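Local coordinates for protein 4-oxalocrotonate tautomerase family enzyme (Burkholderia sp. RPE67, PDB 6VVM) that belongs to the tautomerase superfamily as a fused chain of two related beta-alpha-beta units and assembles as a trimer of identical subunits, at residues Ala17-Gly22 / Ala89-Val94; Ile106-Phe111 / Thr117-Gly122. All blocks are in the same frame, centred on the assembly; numbering follows the deposited sequence.

Contact 1 (17-22 with 89-94) closes along the chain before contact 2 (106-111 with 117-122) opens, and the two lie on opposite sides of the subunit's centre. Their own centres are about 31 Å apart and their nearest atoms about 18 Å apart, so neither touches the other. Contact 1 joins helix 13-31 to the end of helix 74-92, beside the four-stranded mixed sheet. Contact 2 lies farther on, where the chain leaves strand 100-106, makes the small hairpin 111-113/116-117 and ends after the short helix 118-121. Contact 1 thus ties the two long helices together, and contact 2 shapes the C-terminal segment; both touch the second subunit of the trimer.

Contact 1. Residues Ala17-Gly22 / Ala89-Val94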
ATOM      1  N   ALA A  17      -4.604 -14.781 -13.985  1.00 20.57           N
ATOM      2  CA  ALA A  17      -5.867 -15.385 -13.570  1.00 24.26           C
ATOM      3  C   ALA A  17      -5.641 -16.622 -12.696  1.00 23.43           C
ATOM      4  O   ALA A  17      -6.368 -16.840 -11.720  1.00 23.36           O
ATOM      5  CB  ALA A  17      -6.704 -15.737 -14.806  1.00 24.29           C
ATOM      6  N   SER A  18      -4.626 -17.434 -13.010  1.00 19.90           N
ATOM      7  CA  SER A  18      -4.357 -18.602 -12.169  1.00 24.78           C
ATOM      8  C   SER A  18      -3.757 -18.186 -10.829  1.00 25.77           C
ATOM      9  O   SER A  18      -3.974 -18.849  -9.811  1.00 22.71           O
ATOM     10  CB  SER A  18      -3.435 -19.581 -12.903  1.00 26.04           C
ATOM     11  OG  SER A  18      -2.956 -20.582 -12.025  1.00 31.97           O
ATOM     12  N   LEU A  19      -3.050 -17.061 -10.795  1.00 21.30           N
ATOM     13  CA  LEU A  19      -2.558 -16.563  -9.515  1.00 20.38           C
ATOM     14  C   LEU A  19      -3.696 -16.052  -8.644  1.00 21.23           C
ATOM     15  O   LEU A  19      -3.704 -16.295  -7.431  1.00 21.38           O
ATOM     16  CB  LEU A  19      -1.537 -15.453  -9.751  1.00 21.25           C
ATOM     17  CG  LEU A  19      -0.986 -14.817  -8.469  1.00 21.61           C
ATOM     18  CD1 LEU A  19      -0.132 -15.811  -7.709  1.00 23.67           C
ATOM     19  CD2 LEU A  19      -0.175 -13.543  -8.792  1.00 21.83           C
ATOM     20  N   ILE A  20      -4.648 -15.316  -9.238  1.00 20.81           N
ATOM     21  CA  ILE A  20      -5.794 -14.822  -8.484  1.00 21.83           C
ATOM     22  C   ILE A  20      -6.594 -16.000  -7.950  1.00 23.11           C
ATOM     23  O   ILE A  20      -7.040 -16.003  -6.799  1.00 20.98           O
ATOM     24  CB  ILE A  20      -6.661 -13.888  -9.355  1.00 19.56           C
ATOM     25  CG1 ILE A  20      -6.049 -12.467  -9.419  1.00 21.11           C
ATOM     26  CG2 ILE A  20      -8.104 -13.847  -8.824  1.00 23.70           C
ATOM     27  CD1 ILE A  20      -6.385 -11.697 -10.688  1.00 21.52           C
ATOM     28  N   ASP A  21      -6.735 -17.040  -8.768  1.00 20.39           N
ATOM     29  CA  ASP A  21      -7.449 -18.247  -8.349  1.00 21.21           C
ATOM     30  C   ASP A  21      -6.748 -18.919  -7.172  1.00 22.26           C
ATOM     31  O   ASP A  21      -7.374 -19.233  -6.153  1.00 23.73           O
ATOM     32  CB  ASP A  21      -7.568 -19.201  -9.541  1.00 19.71           C
ATOM     33  CG  ASP A  21      -8.097 -20.582  -9.153  1.00 26.18           C
ATOM     34  OD1 ASP A  21      -9.105 -20.656  -8.413  1.00 26.21           O
ATOM     35  OD2 ASP A  21      -7.512 -21.589  -9.618  1.00 25.70           O
ATOM     36  N   GLY A  22      -5.438 -19.114  -7.280  1.00 21.39           N
ATOM     37  CA  GLY A  22      -4.732 -19.856  -6.248  1.00 23.07           C
ATOM     38  C   GLY A  22      -4.632 -19.094  -4.942  1.00 20.66           C
ATOM     39  O   GLY A  22      -4.771 -19.676  -3.866  1.00 20.65           O
ATOM     40  N   ALA A  89       4.862 -18.757  -5.291  1.00 25.35           N
ATOM     41  CA  ALA A  89       6.077 -19.321  -5.868  1.00 27.98           C
ATOM     42  C   ALA A  89       5.751 -20.363  -6.926  1.00 27.81           C
ATOM     43  O   ALA A  89       6.424 -20.432  -7.959  1.00 26.44           O
ATOM     44  CB  ALA A  89       6.952 -19.928  -4.771  1.00 29.50           C
ATOM     45  N   SER A  90       4.713 -21.173  -6.700  1.00 24.49           N
ATOM     46  CA  SER A  90       4.411 -22.222  -7.663  1.00 28.77           C
ATOM     47  C   SER A  90       3.784 -21.643  -8.927  1.00 27.54           C
ATOM     48  O   SER A  90       4.162 -22.035 -10.038  1.00 26.77           O
ATOM     49  CB  SER A  90       3.516 -23.290  -7.022  1.00 28.98           C
ATOM     50  OG  SER A  90       2.153 -23.016  -7.246  1.00 36.22           O
ATOM     51  N   VAL A  91       2.872 -20.674  -8.789  1.00 27.12           N
ATOM     52  CA  VAL A  91       2.202 -20.120  -9.965  1.00 27.38           C
ATOM     53  C   VAL A  91       3.165 -19.256 -10.773  1.00 27.40           C
ATOM     54  O   VAL A  91       3.248 -19.366 -12.003  1.00 26.49           O
ATOM     55  CB  VAL A  91       0.948 -19.327  -9.554  1.00 25.02           C
ATOM     56  CG1 VAL A  91       0.313 -18.668 -10.773  1.00 28.74           C
ATOM     57  CG2 VAL A  91      -0.071 -20.240  -8.854  1.00 22.50           C
ATOM     58  N   LEU A  92       3.902 -18.382 -10.098  1.00 22.23           N
ATOM     59  CA  LEU A  92       4.853 -17.534 -10.801  1.00 26.65           C
ATOM     60  C   LEU A  92       6.132 -18.275 -11.173  1.00 28.13           C
ATOM     61  O   LEU A  92       6.975 -17.703 -11.870  1.00 27.07           O
ATOM     62  CB  LEU A  92       5.201 -16.310  -9.956  1.00 25.20           C
ATOM     63  CG  LEU A  92       4.069 -15.346  -9.622  1.00 28.75           C
ATOM     64  CD1 LEU A  92       4.608 -14.197  -8.783  1.00 23.94           C
ATOM     65  CD2 LEU A  92       3.428 -14.845 -10.900  1.00 29.72           C
ATOM     66  N   ASP A  93       6.293 -19.519 -10.720  1.00 29.57           N
ATOM     67  CA  ASP A  93       7.428 -20.366 -11.094  1.00 28.51           C
ATOM     68  C   ASP A  93       8.754 -19.782 -10.618  1.00 27.56           C
ATOM     69  O   ASP A  93       9.714 -19.659 -11.382  1.00 29.82           O
ATOM     70  CB  ASP A  93       7.457 -20.614 -12.600  1.00 29.98           C
ATOM     71  CG  ASP A  93       8.255 -21.844 -12.957  1.00 30.54           C
ATOM     72  OD1 ASP A  93       8.345 -22.746 -12.098  1.00 30.63           O
ATOM     73  OD2 ASP A  93       8.801 -21.901 -14.076  1.00 36.18           O
ATOM     74  N   VAL A  94       8.804 -19.411  -9.337  1.00 27.63           N
ATOM     75  CA  VAL A  94      10.010 -18.881  -8.716  1.00 26.65           C
ATOM     76  C   VAL A  94      10.222 -19.592  -7.388  1.00 28.28           C
ATOM     77  O   VAL A  94       9.346 -20.294  -6.883  1.00 25.47           O
ATOM     78  CB  VAL A  94       9.948 -17.355  -8.484  1.00 27.43           C
ATOM     79  CG1 VAL A  94       9.910 -16.604  -9.811  1.00 32.22           C
ATOM     80  CG2 VAL A  94       8.751 -17.007  -7.615  1.00 26.74           C
TER
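V91 presses its CG1 methyl against L19 where that side chain leaves the backbone, 3.7 Å from L19 N and 3.8 Å from L19 CB, at the place where the two long helices of the tautomerase fold, 13-31 and 74-92, come together. No hydrogen bond joins the segments: the contact is apolar, with 181 Å² buried. The nearest pair of alpha carbons, L19 CA and V91 CA, is 6.0 Å apart. A branched valine suits such a place because it is short and stiff. Its CG1 lies anti to the backbone N (chi1 176°), which sends that methyl to the turn of S18 and L19, while CG2 lies beside its own backbone N. The L19 and V91 side chains meet at a slant, with L19 CD1 4.1 Å from V91 CB. The other branch of L19, CD2, faces the CD2 methyl of L92 at 4.4 Å, a looser touch.

Farther out, both leucines are buried and apolar: L19 continues the contact onto the sheet through L42 of strand 39-45, and L92 onto the loop residues H11 and P62. Helix 74-92 ends here in a Schellman motif, with D93 at positive phi and V94 N bonded to A89 O. S18, a small polar residue suited to a partly exposed position, brings its OG to 4.0 Å from V91 CG1.

Contact 2. Residues Ile106-Phe111 / Thr117-Gly122; sequences IPNTDF and TARALG
A118 N donates to F111 O at 2.8 Å, and R119 N donates to N108 O at 3.1 Å, the latter from well above the carbonyl plane, 57° out of it. Two successive amides at the start of the weakly bonded helix 118-121 thus hold the loop at N108 and the strand start at F111. T117 caps that turn: its OG1 accepts from A120 N at 3.0 Å, while its CA hydrogen points at F111 O. The short helix follows the hairpin 111-113/116-117 and closes in a Schellman motif at G122, whose positive phi suits glycine.

Over the helix start, the A118 methyl sits 3.7 Å from F111 CD1, and both side chains also meet I69 of strand 63-69. The N108 amide crosses R119 almost perpendicular to its guanidinium, with N108 CG 3.5 Å from R119 CB; the small amide fits against the arginine stem, and its ND2 bonds to the C-terminal carboxylate of R123. The arginine chain bends at chi3 (-95°), bringing its guanidinium over T109, whose CG2 lies centred on one face, 3.8 Å from R119 CZ. T109 OG1 turns instead to D110 OD1, which also pairs with K16 of the second subunit.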
ATOM      1  N   ILE A 106      -6.287  -4.648  10.703  1.00 23.45           N
ATOM      2  CA  ILE A 106      -7.101  -3.432  10.758  1.00 24.48           C
ATOM      3  C   ILE A 106      -8.114  -3.596  11.889  1.00 27.31           C
ATOM      4  O   ILE A 106      -8.950  -4.506  11.831  1.00 23.27           O
ATOM      5  CB  ILE A 106      -7.818  -3.160   9.420  1.00 25.05           C
ATOM      6  CG1 ILE A 106      -6.828  -3.137   8.252  1.00 24.84           C
ATOM      7  CG2 ILE A 106      -8.623  -1.838   9.469  1.00 24.65           C
ATOM      8  CD1 ILE A 106      -5.799  -1.993   8.293  1.00 23.81           C
ATOM      9  N   PRO A 107      -8.099  -2.740  12.920  1.00 28.57           N
ATOM     10  CA  PRO A 107      -9.112  -2.846  13.978  1.00 28.76           C
ATOM     11  C   PRO A 107     -10.504  -2.631  13.404  1.00 24.66           C
ATOM     12  O   PRO A 107     -10.680  -1.912  12.419  1.00 27.89           O
ATOM     13  CB  PRO A 107      -8.729  -1.726  14.957  1.00 29.56           C
ATOM     14  CG  PRO A 107      -7.275  -1.415  14.650  1.00 28.35           C
ATOM     15  CD  PRO A 107      -7.152  -1.638  13.162  1.00 30.03           C
ATOM     16  N   ASN A 108     -11.498  -3.265  14.031  1.00 25.20           N
ATOM     17  CA  ASN A 108     -12.852  -3.207  13.480  1.00 28.70           C
ATOM     18  C   ASN A 108     -13.427  -1.792  13.520  1.00 27.40           C
ATOM     19  O   ASN A 108     -14.321  -1.476  12.730  1.00 27.33           O
ATOM     20  CB  ASN A 108     -13.774  -4.228  14.181  1.00 27.22           C
ATOM     21  CG  ASN A 108     -13.935  -3.997  15.687  1.00 33.98           C
ATOM     22  OD1 ASN A 108     -13.425  -3.033  16.256  1.00 32.16           O
ATOM     23  ND2 ASN A 108     -14.681  -4.898  16.335  1.00 30.54           N
ATOM     24  N   THR A 109     -12.880  -0.913  14.359  1.00 28.19           N
ATOM     25  CA  THR A 109     -13.236   0.503  14.326  1.00 26.66           C
ATOM     26  C   THR A 109     -12.620   1.253  13.151  1.00 29.30           C
ATOM     27  O   THR A 109     -12.989   2.413  12.922  1.00 27.80           O
ATOM     28  CB  THR A 109     -12.800   1.185  15.622  1.00 30.56           C
ATOM     29  OG1 THR A 109     -11.393   0.972  15.816  1.00 30.29           O
ATOM     30  CG2 THR A 109     -13.575   0.633  16.806  1.00 32.06           C
ATOM     31  N   ASP A 110     -11.692   0.629  12.418  1.00 25.02           N
ATOM     32  CA  ASP A 110     -10.891   1.282  11.386  1.00 25.97           C
ATOM     33  C   ASP A 110     -11.151   0.710  10.003  1.00 26.10           C
ATOM     34  O   ASP A 110     -10.414   1.026   9.060  1.00 26.42           O
ATOM     35  CB  ASP A 110      -9.400   1.139  11.684  1.00 24.81           C
ATOM     36  CG  ASP A 110      -9.006   1.726  13.021  1.00 31.99           C
ATOM     37  OD1 ASP A 110      -9.889   2.173  13.785  1.00 32.00           O
ATOM     38  OD2 ASP A 110      -7.798   1.727  13.311  1.00 27.32           O
ATOM     39  N   PHE A 111     -12.139  -0.169   9.885  1.00 23.93           N
ATOM     40  CA  PHE A 111     -12.524  -0.806   8.639  1.00 27.08           C
ATOM     41  C   PHE A 111     -13.928  -0.338   8.291  1.00 28.36           C
ATOM     42  O   PHE A 111     -14.819  -0.333   9.152  1.00 25.07           O
ATOM     43  CB  PHE A 111     -12.470  -2.335   8.776  1.00 27.41           C
ATOM     44  CG  PHE A 111     -12.901  -3.081   7.541  1.00 28.82           C
ATOM     45  CD1 PHE A 111     -14.246  -3.299   7.268  1.00 25.72           C
ATOM     46  CD2 PHE A 111     -11.962  -3.570   6.664  1.00 29.73           C
ATOM     47  CE1 PHE A 111     -14.640  -3.983   6.124  1.00 31.22           C
ATOM     48  CE2 PHE A 111     -12.342  -4.253   5.519  1.00 33.39           C
ATOM     49  CZ  PHE A 111     -13.684  -4.464   5.252  1.00 35.76           C
ATOM     50  N   THR A 117     -18.698   1.099   9.967  1.00 24.19           N
ATOM     51  CA  THR A 117     -17.518   0.398  10.445  1.00 23.89           C
ATOM     52  C   THR A 117     -17.787  -1.098  10.606  1.00 26.04           C
ATOM     53  O   THR A 117     -18.923  -1.544  10.794  1.00 28.25           O
ATOM     54  CB  THR A 117     -17.040   0.962  11.781  1.00 26.56           C
ATOM     55  OG1 THR A 117     -18.017   0.684  12.794  1.00 26.93           O
ATOM     56  CG2 THR A 117     -16.798   2.457  11.686  1.00 26.62           C
ATOM     57  N   ALA A 118     -16.703  -1.878  10.544  1.00 27.97           N
ATOM     58  CA  ALA A 118     -16.817  -3.316  10.780  1.00 27.70           C
ATOM     59  C   ALA A 118     -17.434  -3.604  12.143  1.00 30.31           C
ATOM     60  O   ALA A 118     -18.257  -4.522  12.283  1.00 30.05           O
ATOM     61  CB  ALA A 118     -15.448  -3.976  10.664  1.00 26.53           C
ATOM     62  N   ARG A 119     -17.059  -2.830  13.165  1.00 30.09           N
ATOM     63  CA  ARG A 119     -17.625  -3.078  14.484  1.00 30.79           C
ATOM     64  C   ARG A 119     -19.126  -2.810  14.491  1.00 33.34           C
ATOM     65  O   ARG A 119     -19.895  -3.597  15.054  1.00 36.00           O
ATOM     66  CB  ARG A 119     -16.913  -2.242  15.545  1.00 31.46           C
ATOM     67  CG  ARG A 119     -17.383  -2.600  16.945  1.00 39.02           C
ATOM     68  CD  ARG A 119     -17.065  -1.552  17.977  1.00 41.02           C
ATOM     69  NE  ARG A 119     -15.816  -1.841  18.667  1.00 47.93           N
ATOM     70  CZ  ARG A 119     -15.335  -1.107  19.671  1.00 53.83           C
ATOM     71  NH1 ARG A 119     -16.001  -0.045  20.100  1.00 55.49           N
ATOM     72  NH2 ARG A 119     -14.190  -1.427  20.247  1.00 51.44           N
ATOM     73  N   ALA A 120     -19.556  -1.720  13.844  1.00 30.33           N
ATOM     74  CA  ALA A 120     -20.979  -1.464  13.651  1.00 35.58           C
ATOM     75  C   ALA A 120     -21.681  -2.634  12.971  1.00 35.36           C
ATOM     76  O   ALA A 120     -22.869  -2.875  13.220  1.00 35.81           O
ATOM     77  CB  ALA A 120     -21.168  -0.194  12.827  1.00 35.49           C
ATOM     78  N   LEU A 121     -20.972  -3.371  12.125  1.00 33.99           N
ATOM     79  CA  LEU A 121     -21.573  -4.443  11.342  1.00 37.00           C
ATOM     80  C   LEU A 121     -21.445  -5.812  11.999  1.00 38.79           C
ATOM     81  O   LEU A 121     -21.947  -6.797  11.444  1.00 45.08           O
ATOM     82  CB  LEU A 121     -20.949  -4.477   9.942  1.00 33.79           C
ATOM     83  CG  LEU A 121     -21.281  -3.297   9.024  1.00 34.33           C
ATOM     84  CD1 LEU A 121     -20.319  -3.237   7.843  1.00 34.03           C
ATOM     85  CD2 LEU A 121     -22.731  -3.361   8.547  1.00 33.95           C
ATOM     86  N   GLY A 122     -20.789  -5.905  13.153  1.00 39.47           N
ATOM     87  CA  GLY A 122     -20.641  -7.177  13.835  1.00 34.58           C
ATOM     88  C   GLY A 122     -19.365  -7.930  13.534  1.00 40.25           C
ATOM     89  O   GLY A 122     -19.299  -9.137  13.793  1.00 37.17           O
TER